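Methylthioribose-1-phosphate isomerase (Saccharomyces cerevisiae, PDB 1W2W) catalyses the interconversion of 5-methylthioribose 1-phosphate and 5-methylthioribulose 1-phosphate in the methionine salvage pathway. Local coordinates at residues F8-V16 and Y137-D145; K92-L103 and L116-K124. All blocks are in the same frame, centred on the assembly; numbering follows the deposited sequence.

Contact 1: F8-V16 and Y137-D145; sequences FDRSEPENV and YNYVCELID
Arg10 and Asp145 meet end-on in a bidentate salt bridge, NH1 giving to OD2 and NH2 to OD1, each at 2.9 Å. The two planes are nearly parallel, 11° apart, but stepped, so each nitrogen meets its oxygen, on the syn side, somewhat out of the carboxylate plane. The arginine runs along the helix from CB onward, and a bend at chi3 (66°) swings the guanidinium in toward Asp145, while Cys141 SG lies over one guanidinium face. A hydrogen bond runs from Tyr137 OH to the backbone O of Arg10 (2.8 Å), the donor tilted 21° from the carbonyl plane. The contact lays the end of strand 6-9, an outermost strand, within this chain, of the three-stranded antiparallel sheet, and the loop leading to strand 17-21 against long helix 129-168. CH-pi packing follows: Pro13, in the type I turn Glu12-Asn15, sets CB over one face of the Tyr137 ring, 3.8 Å from its centroid, with Cys141 SG over the opposite face and Val16 CG1 at the ring edge. Apolar contacts centre on Phe8, whose CD2 comes within 3.4 Å of Ile144 CD1. Phe8 CZ meets Val140 CG2 at 4.1 Å, and Cys141 SG sits at the ring edge.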
loop_
_atom_site.group_PDB
_atom_site.type_symbol
_atom_site.label_atom_id
_atom_site.label_comp_id
_atom_site.label_asym_id
_atom_site.label_seq_id
_atom_site.Cartn_x
_atom_site.Cartn_y
_atom_site.Cartn_z
ATOM N N PHE A 8 -10.735 -26.369 -16.785
ATOM C CA PHE A 8 -11.324 -26.622 -18.100
ATOM C C PHE A 8 -11.262 -28.119 -18.379
ATOM O O PHE A 8 -10.192 -28.653 -18.661
ATOM C CB PHE A 8 -10.514 -25.849 -19.157
ATOM C CG PHE A 8 -10.896 -26.161 -20.574
ATOM C CD1 PHE A 8 -12.210 -26.456 -20.908
ATOM C CD2 PHE A 8 -9.938 -26.154 -21.584
ATOM C CE1 PHE A 8 -12.558 -26.746 -22.225
ATOM C CE2 PHE A 8 -10.275 -26.433 -22.893
ATOM C CZ PHE A 8 -11.590 -26.731 -23.219
ATOM N N ASP A 9 -12.395 -28.811 -18.281
ATOM C CA ASP A 9 -12.428 -30.224 -18.628
ATOM C C ASP A 9 -12.806 -30.342 -20.099
ATOM O O ASP A 9 -13.963 -30.120 -20.476
ATOM C CB ASP A 9 -13.465 -30.932 -17.756
ATOM C CG ASP A 9 -13.533 -32.417 -18.006
ATOM O OD1 ASP A 9 -12.915 -32.943 -18.960
ATOM O OD2 ASP A 9 -14.209 -33.152 -17.269
ATOM N N ARG A 10 -11.817 -30.692 -20.916
ATOM C CA ARG A 10 -11.961 -30.698 -22.366
ATOM C C ARG A 10 -12.233 -32.103 -22.884
ATOM O O ARG A 10 -12.284 -32.333 -24.095
ATOM C CB ARG A 10 -10.690 -30.127 -22.997
ATOM C CG ARG A 10 -9.495 -31.075 -22.930
ATOM C CD ARG A 10 -8.256 -30.557 -23.655
ATOM N NE ARG A 10 -7.719 -29.363 -23.008
ATOM C CZ ARG A 10 -6.732 -28.627 -23.509
ATOM N NH1 ARG A 10 -6.176 -28.961 -24.668
ATOM N NH2 ARG A 10 -6.304 -27.557 -22.852
ATOM N N SER A 11 -12.411 -33.043 -21.964
ATOM C CA SER A 11 -12.382 -34.462 -22.303
ATOM C C SER A 11 -13.538 -34.878 -23.213
ATOM O O SER A 11 -13.417 -35.836 -23.985
ATOM C CB SER A 11 -12.365 -35.311 -21.038
ATOM O OG SER A 11 -13.609 -35.251 -20.373
ATOM N N GLU A 12 -14.655 -34.164 -23.114
ATOM C CA GLU A 12 -15.739 -34.296 -24.091
ATOM C C GLU A 12 -15.754 -33.040 -24.961
ATOM O O GLU A 12 -16.279 -32.001 -24.554
ATOM C CB GLU A 12 -17.089 -34.429 -23.378
ATOM C CG GLU A 12 -17.327 -35.743 -22.646
ATOM C CD GLU A 12 -18.591 -35.688 -21.802
ATOM O OE1 GLU A 12 -19.659 -35.375 -22.363
ATOM O OE2 GLU A 12 -18.541 -35.950 -20.583
ATOM N N PRO A 13 -15.155 -33.100 -26.147
ATOM C CA PRO A 13 -15.043 -31.889 -26.972
ATOM C C PRO A 13 -16.389 -31.215 -27.251
ATOM O O PRO A 13 -16.425 -29.997 -27.417
ATOM C CB PRO A 13 -14.391 -32.403 -28.260
ATOM C CG PRO A 13 -13.638 -33.620 -27.824
ATOM C CD PRO A 13 -14.522 -34.268 -26.786
ATOM N N GLU A 14 -17.469 -31.992 -27.299
ATOM C CA GLU A 14 -18.792 -31.431 -27.579
ATOM C C GLU A 14 -19.560 -30.936 -26.353
ATOM O O GLU A 14 -20.655 -30.383 -26.479
ATOM C CB GLU A 14 -19.632 -32.421 -28.387
ATOM C CG GLU A 14 -19.344 -32.368 -29.879
ATOM C CD GLU A 14 -20.147 -33.368 -30.689
ATOM O OE1 GLU A 14 -21.393 -33.359 -30.614
ATOM O OE2 GLU A 14 -19.527 -34.166 -31.414
ATOM N N ASN A 15 -18.982 -31.121 -25.172
ATOM C CA ASN A 15 -19.695 -30.900 -23.917
ATOM C C ASN A 15 -18.667 -30.547 -22.846
ATOM O O ASN A 15 -18.535 -31.263 -21.854
ATOM C CB ASN A 15 -20.428 -32.191 -23.510
ATOM C CG ASN A 15 -21.326 -32.018 -22.305
ATOM O OD1 ASN A 15 -21.940 -30.969 -22.100
ATOM N ND2 ASN A 15 -21.420 -33.072 -21.492
ATOM N N VAL A 16 -17.940 -29.456 -23.044
ATOM C CA VAL A 16 -16.864 -29.129 -22.104
ATOM C C VAL A 16 -17.456 -28.606 -20.808
ATOM O O VAL A 16 -18.588 -28.117 -20.788
ATOM C CB VAL A 16 -15.862 -28.094 -22.665
ATOM C CG1 VAL A 16 -15.213 -28.593 -23.948
ATOM C CG2 VAL A 16 -16.511 -26.723 -22.873
ATOM N N TYR A 137 -13.787 -24.881 -30.139
ATOM C CA TYR A 137 -13.150 -25.839 -29.241
ATOM C C TYR A 137 -11.657 -25.933 -29.552
ATOM O O TYR A 137 -10.810 -25.862 -28.651
ATOM C CB TYR A 137 -13.757 -27.238 -29.395
ATOM C CG TYR A 137 -13.035 -28.292 -28.573
ATOM C CD1 TYR A 137 -13.270 -28.417 -27.205
ATOM C CD2 TYR A 137 -12.120 -29.162 -29.163
ATOM C CE1 TYR A 137 -12.605 -29.387 -26.446
ATOM C CE2 TYR A 137 -11.463 -30.121 -28.415
ATOM C CZ TYR A 137 -11.708 -30.228 -27.065
ATOM O OH TYR A 137 -11.050 -31.192 -26.327
ATOM N N ASN A 138 -11.337 -26.109 -30.832
ATOM C CA ASN A 138 -9.930 -26.145 -31.242
ATOM C C ASN A 138 -9.225 -24.854 -30.842
ATOM O O ASN A 138 -8.085 -24.883 -30.357
ATOM C CB ASN A 138 -9.791 -26.398 -32.746
ATOM C CG ASN A 138 -10.156 -27.820 -33.118
ATOM O OD1 ASN A 138 -10.276 -28.680 -32.245
ATOM N ND2 ASN A 138 -10.337 -28.075 -34.406
ATOM N N TYR A 139 -9.899 -23.726 -31.039
ATOM C CA TYR A 139 -9.271 -22.440 -30.752
ATOM C C TYR A 139 -8.931 -22.309 -29.270
ATOM O O TYR A 139 -7.813 -21.898 -28.900
ATOM C CB TYR A 139 -10.137 -21.247 -31.181
ATOM C CG TYR A 139 -9.560 -19.961 -30.628
ATOM C CD1 TYR A 139 -8.443 -19.384 -31.212
ATOM C CD2 TYR A 139 -10.117 -19.340 -29.513
ATOM C CE1 TYR A 139 -7.896 -18.219 -30.707
ATOM C CE2 TYR A 139 -9.574 -18.162 -28.996
ATOM C CZ TYR A 139 -8.461 -17.616 -29.601
ATOM O OH TYR A 139 -7.887 -16.459 -29.140
ATOM N N VAL A 140 -9.894 -22.637 -28.413
ATOM C CA VAL A 140 -9.656 -22.467 -26.981
ATOM C C VAL A 140 -8.591 -23.425 -26.443
ATOM O O VAL A 140 -7.793 -23.047 -25.574
ATOM C CB VAL A 140 -10.949 -22.482 -26.133
ATOM C CG1 VAL A 140 -11.917 -21.428 -26.648
ATOM C CG2 VAL A 140 -11.594 -23.863 -26.104
ATOM N N CYS A 141 -8.555 -24.652 -26.964
ATOM C CA CYS A 141 -7.504 -25.582 -26.592
ATOM C C CYS A 141 -6.145 -25.008 -26.960
ATOM O O CYS A 141 -5.199 -25.088 -26.169
ATOM C CB CYS A 141 -7.704 -26.948 -27.255
ATOM S SG CYS A 141 -9.088 -27.850 -26.505
ATOM N N GLU A 142 -6.058 -24.432 -28.155
ATOM C CA GLU A 142 -4.797 -23.882 -28.637
ATOM C C GLU A 142 -4.391 -22.651 -27.838
ATOM O O GLU A 142 -3.225 -22.524 -27.462
ATOM C CB GLU A 142 -4.877 -23.553 -30.122
ATOM C CG GLU A 142 -4.829 -24.808 -30.982
ATOM C CD GLU A 142 -5.414 -24.583 -32.359
ATOM O OE1 GLU A 142 -5.355 -23.429 -32.842
ATOM O OE2 GLU A 142 -5.929 -25.567 -32.943
ATOM N N LEU A 143 -5.353 -21.768 -27.575
ATOM C CA LEU A 143 -5.112 -20.576 -26.753
ATOM C C LEU A 143 -4.524 -20.983 -25.397
ATOM O O LEU A 143 -3.502 -20.442 -24.940
ATOM C CB LEU A 143 -6.413 -19.775 -26.577
ATOM C CG LEU A 143 -6.378 -18.580 -25.609
ATOM C CD1 LEU A 143 -5.562 -17.429 -26.194
ATOM C CD2 LEU A 143 -7.785 -18.131 -25.205
ATOM N N ILE A 144 -5.170 -21.950 -24.753
ATOM C CA ILE A 144 -4.747 -22.395 -23.435
ATOM C C ILE A 144 -3.403 -23.128 -23.522
ATOM O O ILE A 144 -2.480 -22.862 -22.750
ATOM C CB ILE A 144 -5.858 -23.271 -22.790
ATOM C CG1 ILE A 144 -7.067 -22.396 -22.418
ATOM C CG2 ILE A 144 -5.327 -24.014 -21.554
ATOM C CD1 ILE A 144 -8.359 -23.161 -22.174
ATOM N N ASP A 145 -3.269 -24.064 -24.454
ATOM C CA ASP A 145 -2.054 -24.874 -24.450
ATOM C C ASP A 145 -0.833 -24.034 -24.830
ATOM O O ASP A 145 0.259 -24.214 -24.276
ATOM C CB ASP A 145 -2.194 -26.063 -25.401
ATOM C CG ASP A 145 -3.192 -27.087 -24.901
ATOM O OD1 ASP A 145 -3.611 -27.001 -23.722
ATOM O OD2 ASP A 145 -3.605 -28.019 -25.626
#

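Contact 2: K92-L103 and L116-K124; sequences KTVLNKRLDFLL and LVEIKNILK
Leu123 and Leu116 carry the apolar part of this contact at its two ends, with Leu99 of the other helix between them. The helices 88-103 and 111-124 form an antiparallel helical hairpin in the N-terminal half of the enzyme, the part this chain holds; the axes of the two segments are 11.0 Å apart, at 175°. Leu123, its CG anti to the backbone N (chi1 -176°), reaches across to the other helix and divides its methyls there: CD1 packs on Lys92 CG at 3.8 Å and on Leu95 CD2, while CD2 faces the amide of Asn96, 3.6 Å from OD1. The aliphatic part of Lys92 runs alongside the Leu123 side chain in the opposite sense, which brings its CG onto that CD1 methyl.

At the other end Leu116 CD1 lies against the last turn of helix 88-103, 3.6 Å from Leu99 O, and touches Leu103 CB. Its CD2 turns to Leu102 CD2 and Leu99 CD2; Leu99 and Leu102 also pack on Val64 of helix 53-73, which continues this apolar layer inward.

The other methyl of Leu99, CD1, lies against Lys120 CG at 3.8 Å. Lys120 stretches out beyond CG, so that its methylene chain also passes the amide oxygen of Asn96 before the ammonium group meets Asp100. There NZ gives a 2.7 Å salt bridge to OD1 of Asp100, on its syn lone pair, the lysine coming in across the aspartate. Two waters add polar bridges between the helices. One accepts from Lys92 NZ and donates to the backbone O of Leu123, which links the ammonium group of Lys92 to the carbonyl of Leu123 on the other helix. The other water donates to Asn96 OD1 at 3.0 Å and to Lys120 O at 3.1 Å.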
loop_
_atom_site.group_PDB
_atom_site.type_symbol
_atom_site.label_atom_id
_atom_site.label_comp_id
_atom_site.label_asym_id
_atom_site.label_seq_id
_atom_site.Cartn_x
_atom_site.Cartn_y
_atom_site.Cartn_z
ATOM N N LYS A 92 -25.779 -15.419 -35.754
ATOM C CA LYS A 92 -24.535 -14.647 -35.713
ATOM C C LYS A 92 -24.691 -13.211 -35.224
ATOM O O LYS A 92 -23.839 -12.703 -34.495
ATOM C CB LYS A 92 -23.850 -14.677 -37.084
ATOM C CG LYS A 92 -23.232 -16.024 -37.392
ATOM C CD LYS A 92 -22.328 -15.943 -38.612
ATOM C CE LYS A 92 -23.161 -15.906 -39.889
ATOM N NZ LYS A 92 -22.263 -15.966 -41.076
ATOM N N THR A 93 -25.769 -12.544 -35.622
ATOM C CA THR A 93 -26.038 -11.187 -35.159
ATOM C C THR A 93 -26.096 -11.084 -33.632
ATOM O O THR A 93 -25.486 -10.197 -33.031
ATOM C CB THR A 93 -27.354 -10.683 -35.769
ATOM O OG1 THR A 93 -27.179 -10.576 -37.187
ATOM C CG2 THR A 93 -27.649 -9.247 -35.315
ATOM N N VAL A 94 -26.838 -11.996 -33.016
ATOM C CA VAL A 94 -26.924 -12.013 -31.560
ATOM C C VAL A 94 -25.594 -12.438 -30.927
ATOM O O VAL A 94 -25.134 -11.814 -29.960
ATOM C CB VAL A 94 -28.088 -12.876 -31.066
ATOM C CG1 VAL A 94 -28.030 -13.045 -29.539
ATOM C CG2 VAL A 94 -29.413 -12.237 -31.480
ATOM N N LEU A 95 -24.976 -13.483 -31.470
ATOM C CA LEU A 95 -23.660 -13.895 -30.971
ATOM C C LEU A 95 -22.661 -12.735 -31.019
ATOM O O LEU A 95 -21.950 -12.482 -30.039
ATOM C CB LEU A 95 -23.134 -15.100 -31.745
ATOM C CG LEU A 95 -21.876 -15.810 -31.242
ATOM C CD1 LEU A 95 -21.911 -15.934 -29.725
ATOM C CD2 LEU A 95 -21.874 -17.186 -31.885
ATOM N N ASN A 96 -22.605 -12.027 -32.146
ATOM C CA ASN A 96 -21.695 -10.891 -32.258
ATOM C C ASN A 96 -21.989 -9.804 -31.241
ATOM O O ASN A 96 -21.074 -9.208 -30.675
ATOM C CB ASN A 96 -21.653 -10.329 -33.680
ATOM C CG ASN A 96 -20.742 -11.134 -34.582
ATOM O OD1 ASN A 96 -19.619 -11.480 -34.197
ATOM N ND2 ASN A 96 -21.218 -11.448 -35.780
ATOM N N LYS A 97 -23.269 -9.559 -30.994
ATOM C CA LYS A 97 -23.677 -8.585 -29.988
ATOM C C LYS A 97 -23.197 -9.031 -28.605
ATOM O O LYS A 97 -22.716 -8.224 -27.809
ATOM C CB LYS A 97 -25.198 -8.425 -30.017
ATOM C CG LYS A 97 -25.777 -7.413 -29.033
ATOM C CD LYS A 97 -27.252 -7.152 -29.370
ATOM C CE LYS A 97 -28.194 -7.973 -28.504
ATOM N NZ LYS A 97 -28.793 -7.104 -27.441
ATOM N N ARG A 98 -23.317 -10.322 -28.328
ATOM C CA ARG A 98 -22.901 -10.843 -27.031
ATOM C C ARG A 98 -21.375 -10.865 -26.879
ATOM O O ARG A 98 -20.857 -10.679 -25.771
ATOM C CB ARG A 98 -23.551 -12.204 -26.761
ATOM C CG ARG A 98 -25.023 -12.034 -26.400
ATOM C CD ARG A 98 -25.794 -13.321 -26.301
ATOM N NE ARG A 98 -25.440 -14.087 -25.105
ATOM C CZ ARG A 98 -25.733 -13.724 -23.867
ATOM N NH1 ARG A 98 -26.388 -12.592 -23.632
ATOM N NH2 ARG A 98 -25.377 -14.503 -22.858
ATOM N N LEU A 99 -20.662 -11.061 -27.987
ATOM C CA LEU A 99 -19.207 -10.866 -27.993
ATOM C C LEU A 99 -18.787 -9.429 -27.698
ATOM O O LEU A 99 -17.829 -9.194 -26.958
ATOM C CB LEU A 99 -18.576 -11.379 -29.294
ATOM C CG LEU A 99 -18.728 -12.869 -29.598
ATOM C CD1 LEU A 99 -18.261 -13.155 -31.027
ATOM C CD2 LEU A 99 -17.930 -13.707 -28.588
ATOM N N ASP A 100 -19.499 -8.462 -28.265
ATOM C CA ASP A 100 -19.291 -7.062 -27.905
ATOM C C ASP A 100 -19.593 -6.757 -26.435
ATOM O O ASP A 100 -18.880 -5.981 -25.800
ATOM C CB ASP A 100 -20.076 -6.122 -28.840
ATOM C CG ASP A 100 -19.645 -6.247 -30.301
ATOM O OD1 ASP A 100 -18.565 -6.816 -30.581
ATOM O OD2 ASP A 100 -20.336 -5.807 -31.249
ATOM N N PHE A 101 -20.647 -7.367 -25.894
ATOM C CA PHE A 101 -20.968 -7.237 -24.471
ATOM C C PHE A 101 -19.791 -7.755 -23.636
ATOM O O PHE A 101 -19.295 -7.063 -22.731
ATOM C CB PHE A 101 -22.256 -8.017 -24.178
ATOM C CG PHE A 101 -22.618 -8.100 -22.722
ATOM C CD1 PHE A 101 -22.792 -6.950 -21.964
ATOM C CD2 PHE A 101 -22.786 -9.336 -22.119
ATOM C CE1 PHE A 101 -23.128 -7.032 -20.622
ATOM C CE2 PHE A 101 -23.126 -9.425 -20.775
ATOM C CZ PHE A 101 -23.298 -8.271 -20.030
ATOM N N LEU A 102 -19.340 -8.965 -23.957
ATOM C CA LEU A 102 -18.222 -9.584 -23.229
ATOM C C LEU A 102 -16.986 -8.689 -23.257
ATOM O O LEU A 102 -16.328 -8.490 -22.228
ATOM C CB LEU A 102 -17.882 -10.951 -23.836
ATOM C CG LEU A 102 -16.760 -11.749 -23.160
ATOM C CD1 LEU A 102 -17.122 -11.930 -21.689
ATOM C CD2 LEU A 102 -16.642 -13.116 -23.827
ATOM N N LEU A 103 -16.675 -8.157 -24.440
ATOM C CA LEU A 103 -15.555 -7.236 -24.619
ATOM C C LEU A 103 -15.617 -6.048 -23.661
ATOM O O LEU A 103 -14.582 -5.549 -23.203
ATOM C CB LEU A 103 -15.496 -6.726 -26.063
ATOM C CG LEU A 103 -14.386 -5.723 -26.384
ATOM C CD1 LEU A 103 -13.046 -6.450 -26.425
ATOM C CD2 LEU A 103 -14.659 -5.031 -27.707
ATOM N N LEU A 116 -11.113 -12.170 -28.781
ATOM C CA LEU A 116 -12.459 -12.018 -29.343
ATOM C C LEU A 116 -12.420 -11.698 -30.840
ATOM O O LEU A 116 -13.300 -12.121 -31.591
ATOM C CB LEU A 116 -13.277 -10.973 -28.581
ATOM C CG LEU A 116 -13.553 -11.331 -27.114
ATOM C CD1 LEU A 116 -14.424 -10.267 -26.452
ATOM C CD2 LEU A 116 -14.162 -12.727 -26.949
ATOM N N VAL A 117 -11.399 -10.964 -31.273
ATOM C CA VAL A 117 -11.185 -10.703 -32.698
ATOM C C VAL A 117 -11.011 -12.024 -33.449
ATOM O O VAL A 117 -11.632 -12.246 -34.494
ATOM C CB VAL A 117 -9.952 -9.787 -32.927
ATOM C CG1 VAL A 117 -9.503 -9.815 -34.390
ATOM C CG2 VAL A 117 -10.239 -8.361 -32.455
ATOM N N GLU A 118 -10.179 -12.903 -32.901
ATOM C CA GLU A 118 -9.933 -14.202 -33.501
ATOM C C GLU A 118 -11.211 -15.035 -33.508
ATOM O O GLU A 118 -11.521 -15.681 -34.513
ATOM C CB GLU A 118 -8.806 -14.941 -32.776
ATOM C CG GLU A 118 -8.301 -16.189 -33.491
ATOM C CD GLU A 118 -8.146 -16.016 -34.994
ATOM O OE1 GLU A 118 -7.510 -15.035 -35.439
ATOM O OE2 GLU A 118 -8.662 -16.876 -35.734
ATOM N N ILE A 119 -11.958 -15.013 -32.402
ATOM C CA ILE A 119 -13.210 -15.774 -32.353
ATOM C C ILE A 119 -14.200 -15.255 -33.408
ATOM O O ILE A 119 -14.874 -16.054 -34.074
ATOM C CB ILE A 119 -13.833 -15.772 -30.947
ATOM C CG1 ILE A 119 -12.938 -16.554 -29.975
ATOM C CG2 ILE A 119 -15.273 -16.333 -30.993
ATOM C CD1 ILE A 119 -13.257 -16.341 -28.497
ATOM N N LYS A 120 -14.281 -13.936 -33.566
ATOM C CA LYS A 120 -15.120 -13.365 -34.629
ATOM C C LYS A 120 -14.692 -13.803 -36.032
ATOM O O LYS A 120 -15.542 -14.059 -36.903
ATOM C CB LYS A 120 -15.162 -11.841 -34.552
ATOM C CG LYS A 120 -16.047 -11.317 -33.441
ATOM C CD LYS A 120 -16.265 -9.825 -33.587
ATOM C CE LYS A 120 -17.092 -9.280 -32.444
ATOM N NZ LYS A 120 -17.511 -7.895 -32.791
ATOM N N ASN A 121 -13.383 -13.878 -36.257
ATOM C CA ASN A 121 -12.862 -14.381 -37.526
ATOM C C ASN A 121 -13.234 -15.838 -37.753
ATOM O O ASN A 121 -13.569 -16.250 -38.872
ATOM C CB ASN A 121 -11.340 -14.231 -37.584
ATOM C CG ASN A 121 -10.913 -12.808 -37.868
ATOM O OD1 ASN A 121 -11.684 -12.017 -38.419
ATOM N ND2 ASN A 121 -9.687 -12.470 -37.487
ATOM N N ILE A 122 -13.180 -16.630 -36.687
ATOM C CA ILE A 122 -13.643 -18.003 -36.776
ATOM C C ILE A 122 -15.139 -18.048 -37.077
ATOM O O ILE A 122 -15.578 -18.833 -37.920
ATOM C CB ILE A 122 -13.310 -18.791 -35.503
ATOM C CG1 ILE A 122 -11.788 -18.950 -35.384
ATOM C CG2 ILE A 122 -13.966 -20.175 -35.552
ATOM C CD1 ILE A 122 -11.346 -19.483 -34.029
ATOM N N LEU A 123 -15.917 -17.210 -36.400
ATOM C CA LEU A 123 -17.363 -17.202 -36.612
ATOM C C LEU A 123 -17.686 -16.876 -38.069
ATOM O O LEU A 123 -18.576 -17.490 -38.665
ATOM C CB LEU A 123 -18.042 -16.201 -35.680
ATOM C CG LEU A 123 -19.566 -16.119 -35.691
ATOM C CD1 LEU A 123 -20.245 -17.451 -35.430
ATOM C CD2 LEU A 123 -20.045 -15.061 -34.710
ATOM N N LYS A 124 -16.963 -15.912 -38.633
ATOM C CA LYS A 124 -17.204 -15.479 -40.014
ATOM C C LYS A 124 -16.843 -16.528 -41.067
ATOM O O LYS A 124 -17.345 -16.487 -42.191
ATOM C CB LYS A 124 -16.481 -14.160 -40.304
ATOM C CG LYS A 124 -17.176 -12.956 -39.711
ATOM C CD LYS A 124 -16.162 -11.952 -39.164
ATOM C CE LYS A 124 -15.394 -11.261 -40.279
ATOM N NZ LYS A 124 -15.307 -9.793 -40.007
HETATM O O HOH W 1 -19.975 -17.433 -41.044
HETATM O O HOH W 2 -18.114 -12.370 -36.627
#

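Contact 2 falls between the two halves of contact 1 in the sequence: segment 8-16 comes first, then the hairpin of helices 88-103 and 111-124, then segment 137-145 on helix 129-168. The centres of the two contacts are about 18 Å apart. Helices 111-124 and 129-168 follow each other in the chain and join the contacts directly, Tyr139 packing on Glu118, Ile119 and Ile122. Helix 53-73 is a second shared neighbour, touched by Phe8 and Ile144 of contact 1 and by Leu99 and Ile119 of contact 2. Contact 1 fastens strand 6-9 and its following loop to helix 129-168, whereas contact 2 packs helix against helix, both away from the predicted transition-state stabiliser Cys181.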